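Local coordinates for F-actin-capping protein subunit alpha (Dictyostelium discoideum, PDB 4AKR) that caps the fast-growing barbed ends of actin filaments independently of calcium, blocking subunit exchange there without severing the filaments, at residues Glu78-Lys83 with Arg101-Glu106; Ala116-Glu121 with Trp171-Lys176. All coordinates share one frame; numbering follows the deposited sequence.

How the contacts relate
The two contacts follow one another along the chain: contact 1 lies in the small four-stranded sheet and the loop that leaves its last strand, and helix 112-129, which carries one side of contact 2, comes directly after strand 96-102. Their centres are about 18 Å apart. They differ in setting, since contact 1 is at the surface and partly bridged by water, whereas the three touching residues of contact 2 are buried. Contact 1 packs within the small sheet and its loop, contact 2 packs the helix on the five-stranded sheet, and Lys-83 links the two: Lys-83 CE packs 3.3 Å from Asp-119 OD1, and Lys-83 NZ makes a long, weak ion pair with the same carboxylate.

Contact 1 (Glu78-Lys83 with Arg101-Glu106); sequences EYLDPK and RSASGE
Leu-80 and Glu-106 bring their backbones to a CA-CA distance of 7.5 Å, as the loop that follows strand 96-102 curls back toward strand 78-81. Across this gap Leu-80 CD1 rests on Glu-106 CB at 3.7 Å and more loosely on Ala-103 CB at 4.4 Å. The Glu-106 chain bends at chi2 (70°), which folds its carboxylate back over the loop. There Glu-106 OE1 accepts from Ser-104 N at 2.8 Å on its syn side, 19° out of the carboxylate plane. Glu-106 OE2 lies at the edge of the Arg-101 guanidinium, in its plane, while Arg-101 NH1 and Glu-106 OE1 form a long salt bridge of 3.9 Å. Glu-78 reaches the same guanidinium indirectly: one water donates to Glu-78 OE2 at 2.8 Å and accepts from Arg-101 NH2. Arg-101 thus has acidic neighbours on both segments, which probably offset its charge. Ile-74 and Ile-107 add to the apolar patch around Leu-80. The contact belongs to the second and fourth strands of a four-stranded antiparallel meander, met across strand 86-91 by the loop that leaves the last strand.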
loop_
_atom_site.group_PDB
_atom_site.type_symbol
_atom_site.label_atom_id
_atom_site.label_comp_id
_atom_site.label_asym_id
_atom_site.label_seq_id
_atom_site.Cartn_x
_atom_site.Cartn_y
_atom_site.Cartn_z
ATOM N N GLU A 78 -9.012 21.890 -19.935
ATOM C CA GLU A 78 -7.996 22.427 -20.822
ATOM C C GLU A 78 -6.661 22.540 -20.116
ATOM O O GLU A 78 -6.560 23.107 -19.028
ATOM C CB GLU A 78 -8.429 23.785 -21.369
ATOM C CG GLU A 78 -9.650 23.715 -22.268
ATOM C CD GLU A 78 -10.097 25.090 -22.723
ATOM O OE1 GLU A 78 -10.270 25.975 -21.856
ATOM O OE2 GLU A 78 -10.274 25.290 -23.942
ATOM N N TYR A 79 -5.634 21.999 -20.756
ATOM C CA TYR A 79 -4.298 21.992 -20.193
ATOM C C TYR A 79 -3.281 22.573 -21.161
ATOM O O TYR A 79 -3.267 22.243 -22.348
ATOM C CB TYR A 79 -3.951 20.558 -19.783
ATOM C CG TYR A 79 -4.884 20.071 -18.694
ATOM C CD1 TYR A 79 -6.145 19.545 -19.006
ATOM C CD2 TYR A 79 -4.576 20.281 -17.349
ATOM C CE1 TYR A 79 -7.083 19.257 -18.001
ATOM C CE2 TYR A 79 -5.498 19.994 -16.339
ATOM C CZ TYR A 79 -6.748 19.492 -16.672
ATOM O OH TYR A 79 -7.669 19.282 -15.671
ATOM N N LEU A 80 -2.448 23.460 -20.628
ATOM C CA LEU A 80 -1.416 24.144 -21.385
ATOM C C LEU A 80 -0.156 23.301 -21.516
ATOM O O LEU A 80 0.274 22.638 -20.569
ATOM C CB LEU A 80 -1.074 25.472 -20.703
ATOM C CG LEU A 80 -0.057 26.384 -21.400
ATOM C CD1 LEU A 80 -0.641 26.907 -22.709
ATOM C CD2 LEU A 80 0.291 27.553 -20.494
ATOM N N ASP A 81 0.423 23.327 -22.707
ATOM C CA ASP A 81 1.649 22.604 -23.003
ATOM C C ASP A 81 2.566 23.632 -23.656
ATOM O O ASP A 81 2.637 23.729 -24.878
ATOM C CB ASP A 81 1.349 21.438 -23.952
ATOM C CG ASP A 81 2.600 20.740 -24.434
ATOM O OD1 ASP A 81 3.634 20.810 -23.736
ATOM O OD2 ASP A 81 2.549 20.108 -25.508
ATOM N N PRO A 82 3.271 24.426 -22.834
ATOM C CA PRO A 82 4.193 25.480 -23.264
ATOM C C PRO A 82 5.252 25.044 -24.261
ATOM O O PRO A 82 5.558 25.768 -25.212
ATOM C CB PRO A 82 4.808 25.963 -21.948
ATOM C CG PRO A 82 3.732 25.700 -20.953
ATOM C CD PRO A 82 3.250 24.332 -21.364
ATOM N N LYS A 83 5.811 23.861 -24.040
ATOM C CA LYS A 83 6.849 23.348 -24.910
ATOM C C LYS A 83 6.426 23.353 -26.373
ATOM O O LYS A 83 7.199 23.738 -27.239
ATOM C CB LYS A 83 7.240 21.931 -24.486
ATOM C CG LYS A 83 8.392 21.350 -25.293
ATOM C CD LYS A 83 8.750 19.954 -24.828
ATOM C CE LYS A 83 9.288 19.974 -23.413
ATOM N NZ LYS A 83 9.532 18.583 -22.910
ATOM N N ARG A 101 -4.986 22.584 -29.935
ATOM C CA ARG A 101 -4.913 23.858 -30.635
ATOM C C ARG A 101 -3.686 24.643 -30.202
ATOM O O ARG A 101 -3.055 24.327 -29.196
ATOM C CB ARG A 101 -6.170 24.696 -30.374
ATOM C CG ARG A 101 -6.298 25.256 -28.966
ATOM C CD ARG A 101 -7.446 26.252 -28.927
ATOM N NE ARG A 101 -7.760 26.764 -27.596
ATOM C CZ ARG A 101 -7.086 27.721 -26.968
ATOM N NH1 ARG A 101 -6.033 28.288 -27.537
ATOM N NH2 ARG A 101 -7.489 28.135 -25.771
ATOM N N SER A 102 -3.353 25.664 -30.978
ATOM C CA SER A 102 -2.218 26.515 -30.687
ATOM C C SER A 102 -2.586 27.467 -29.562
ATOM O O SER A 102 -3.734 27.916 -29.468
ATOM C CB SER A 102 -1.852 27.339 -31.917
ATOM O OG SER A 102 -1.595 26.513 -33.027
ATOM N N ALA A 103 -1.621 27.776 -28.706
ATOM C CA ALA A 103 -1.880 28.715 -27.620
ATOM C C ALA A 103 -2.077 30.088 -28.271
ATOM O O ALA A 103 -1.510 30.370 -29.323
ATOM C CB ALA A 103 -0.703 28.748 -26.654
ATOM N N SER A 104 -2.880 30.939 -27.653
ATOM C CA SER A 104 -3.121 32.249 -28.215
ATOM C C SER A 104 -3.048 33.348 -27.165
ATOM O O SER A 104 -3.780 34.337 -27.239
ATOM C CB SER A 104 -4.483 32.261 -28.914
ATOM O OG SER A 104 -5.512 31.774 -28.067
ATOM N N GLY A 105 -2.159 33.173 -26.190
ATOM C CA GLY A 105 -2.004 34.165 -25.141
ATOM C C GLY A 105 -1.830 33.584 -23.746
ATOM O O GLY A 105 -1.457 34.307 -22.818
ATOM N N GLU A 106 -2.093 32.285 -23.595
ATOM C CA GLU A 106 -1.967 31.608 -22.300
ATOM C C GLU A 106 -0.542 31.632 -21.764
ATOM O O GLU A 106 -0.319 31.603 -20.556
ATOM C CB GLU A 106 -2.410 30.149 -22.402
ATOM C CG GLU A 106 -3.874 29.943 -22.752
ATOM C CD GLU A 106 -4.204 30.338 -24.175
ATOM O OE1 GLU A 106 -3.466 29.937 -25.092
ATOM O OE2 GLU A 106 -5.212 31.038 -24.377
HETATM O O HOH W 1 -10.132 27.967 -24.743
#

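Contact 2 (Ala116-Glu121 with Trp171-Lys176); sequences AAFDEE and WTCTFK
Phe-118 projects from helix 112-129 toward strand 163-175, where Cys-173 and Phe-175 receive the far end of its ring. From CB the side chain leaves with CG anti to the carbonyl carbon (chi1 -86°), a setting that carries the ring off the helix and onto the sheet. Beyond CG the two sides of the ring part company. On one side Phe-118 CE1 lies 4.0 Å from Phe-175 CZ. On the other, Phe-118 CE2 meets Cys-173, whose CB is 4.0 Å away and whose SG is 4.2 Å away. Phe-118 CZ, at the tip, makes the shortest approach of the contact, 3.8 Å to Phe-175 CE1.

The two phenyl groups come from opposite directions and end with their planes nearly parallel, 5° apart. They are slid so far past each other that they barely overlap, with centroids separated by 5.6 Å, so this is hardly a stack. The thiol makes a sulfur-aromatic contact at the ring edge: Cys-173 SG lies 5.5 Å from the Phe-118 centroid, in a direction 76° from the ring normal. The Phe-175 ring also meets Tyr-114 edge-to-face.

Phe-118 also touches Ile-148 of strand 145-158 and Thr-220 and Ala-221 of helix 217-248, so it fills the junction of two helices and the sheet. Trp-171, two residues before Cys-173, joins the same helix 217-248 through a hydrogen bond from Trp-171 NE1 to Glu-232 OE2. These links show the helix-on-sheet hydrophobic core of the capping-protein alpha subunit, in which alternate residues of a strand of the five-stranded antiparallel sheet pack against the covering helices.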
loop_
_atom_site.group_PDB
_atom_site.type_symbol
_atom_site.label_atom_id
_atom_site.label_comp_id
_atom_site.label_asym_id
_atom_site.label_seq_id
_atom_site.Cartn_x
_atom_site.Cartn_y
_atom_site.Cartn_z
ATOM N N ALA A 116 11.709 28.944 -21.198
ATOM C CA ALA A 116 12.371 28.201 -22.277
ATOM C C ALA A 116 13.756 27.709 -21.873
ATOM O O ALA A 116 14.136 26.587 -22.190
ATOM C CB ALA A 116 12.466 29.067 -23.543
ATOM N N ALA A 117 14.516 28.551 -21.187
ATOM C CA ALA A 117 15.838 28.147 -20.731
ATOM C C ALA A 117 15.694 27.010 -19.711
ATOM O O ALA A 117 16.503 26.087 -19.698
ATOM C CB ALA A 117 16.566 29.323 -20.115
ATOM N N PHE A 118 14.672 27.065 -18.860
ATOM C CA PHE A 118 14.465 25.989 -17.887
ATOM C C PHE A 118 13.973 24.722 -18.577
ATOM O O PHE A 118 14.356 23.604 -18.222
ATOM C CB PHE A 118 13.442 26.387 -16.816
ATOM C CG PHE A 118 14.031 27.144 -15.656
ATOM C CD1 PHE A 118 14.597 28.405 -15.840
ATOM C CD2 PHE A 118 14.010 26.598 -14.371
ATOM C CE1 PHE A 118 15.135 29.112 -14.756
ATOM C CE2 PHE A 118 14.547 27.300 -13.277
ATOM C CZ PHE A 118 15.109 28.558 -13.474
ATOM N N ASP A 119 13.120 24.903 -19.576
ATOM C CA ASP A 119 12.571 23.766 -20.296
ATOM C C ASP A 119 13.672 22.917 -20.946
ATOM O O ASP A 119 13.595 21.693 -20.916
ATOM C CB ASP A 119 11.556 24.248 -21.344
ATOM C CG ASP A 119 10.517 23.198 -21.664
ATOM O OD1 ASP A 119 10.727 22.028 -21.277
ATOM O OD2 ASP A 119 9.491 23.534 -22.294
ATOM N N GLU A 120 14.693 23.553 -21.521
ATOM C CA GLU A 120 15.790 22.794 -22.146
ATOM C C GLU A 120 16.453 21.872 -21.122
ATOM O O GLU A 120 16.794 20.725 -21.418
ATOM C CB GLU A 120 16.881 23.718 -22.712
ATOM C CG GLU A 120 16.505 24.570 -23.922
ATOM C CD GLU A 120 17.708 25.328 -24.500
ATOM O OE1 GLU A 120 18.545 25.832 -23.707
ATOM O OE2 GLU A 120 17.817 25.431 -25.745
ATOM N N GLU A 121 16.652 22.392 -19.917
ATOM C CA GLU A 121 17.294 21.623 -18.864
ATOM C C GLU A 121 16.408 20.502 -18.312
ATOM O O GLU A 121 16.885 19.391 -18.069
ATOM C CB GLU A 121 17.740 22.563 -17.736
ATOM C CG GLU A 121 18.750 23.613 -18.180
ATOM C CD GLU A 121 19.980 22.993 -18.826
ATOM O OE1 GLU A 121 20.614 22.113 -18.192
ATOM O OE2 GLU A 121 20.318 23.385 -19.967
ATOM N N TRP A 171 8.999 20.528 -8.813
ATOM C CA TRP A 171 9.926 21.533 -8.294
ATOM C C TRP A 171 9.463 22.915 -8.695
ATOM O O TRP A 171 9.278 23.207 -9.881
ATOM C CB TRP A 171 11.344 21.320 -8.830
ATOM C CG TRP A 171 12.067 20.168 -8.208
ATOM C CD1 TRP A 171 12.032 18.864 -8.606
ATOM C CD2 TRP A 171 12.880 20.208 -7.030
ATOM N NE1 TRP A 171 12.769 18.086 -7.746
ATOM C CE2 TRP A 171 13.299 18.886 -6.768
ATOM C CE3 TRP A 171 13.289 21.234 -6.164
ATOM C CZ2 TRP A 171 14.108 18.558 -5.679
ATOM C CZ3 TRP A 171 14.093 20.911 -5.080
ATOM C CH2 TRP A 171 14.495 19.579 -4.847
ATOM N N THR A 172 9.292 23.770 -7.700
ATOM C CA THR A 172 8.849 25.133 -7.933
ATOM C C THR A 172 10.016 26.061 -7.680
ATOM O O THR A 172 10.501 26.152 -6.557
ATOM C CB THR A 172 7.706 25.474 -6.994
ATOM O OG1 THR A 172 6.645 24.533 -7.202
ATOM C CG2 THR A 172 7.214 26.885 -7.241
ATOM N N CYS A 173 10.457 26.750 -8.729
ATOM C CA CYS A 173 11.602 27.646 -8.638
ATOM C C CYS A 173 11.222 29.118 -8.749
ATOM O O CYS A 173 10.700 29.562 -9.779
ATOM C CB CYS A 173 12.605 27.293 -9.732
ATOM S SG CYS A 173 12.828 25.513 -9.941
ATOM N N THR A 174 11.514 29.874 -7.691
ATOM C CA THR A 174 11.191 31.295 -7.643
ATOM C C THR A 174 12.448 32.162 -7.598
ATOM O O THR A 174 13.427 31.831 -6.921
ATOM C CB THR A 174 10.308 31.609 -6.423
ATOM O OG1 THR A 174 9.119 30.809 -6.473
ATOM C CG2 THR A 174 9.901 33.066 -6.431
ATOM N N PHE A 175 12.421 33.279 -8.316
ATOM C CA PHE A 175 13.587 34.157 -8.361
ATOM C C PHE A 175 13.345 35.534 -8.967
ATOM O O PHE A 175 12.408 35.743 -9.733
ATOM C CB PHE A 175 14.699 33.467 -9.147
ATOM C CG PHE A 175 14.306 33.099 -10.556
ATOM C CD1 PHE A 175 13.606 31.920 -10.811
ATOM C CD2 PHE A 175 14.624 33.934 -11.626
ATOM C CE1 PHE A 175 13.228 31.574 -12.118
ATOM C CE2 PHE A 175 14.252 33.598 -12.940
ATOM C CZ PHE A 175 13.554 32.416 -13.183
ATOM N N LYS A 176 14.206 36.472 -8.590
ATOM C CA LYS A 176 14.167 37.834 -9.114
ATOM C C LYS A 176 15.071 37.718 -10.341
ATOM O O LYS A 176 16.214 37.277 -10.234
ATOM C CB LYS A 176 14.772 38.808 -8.097
ATOM C CG LYS A 176 14.781 40.274 -8.524
ATOM C CD LYS A 176 15.365 41.156 -7.415
ATOM C CE LYS A 176 15.214 42.646 -7.709
ATOM N NZ LYS A 176 15.652 43.472 -6.541
#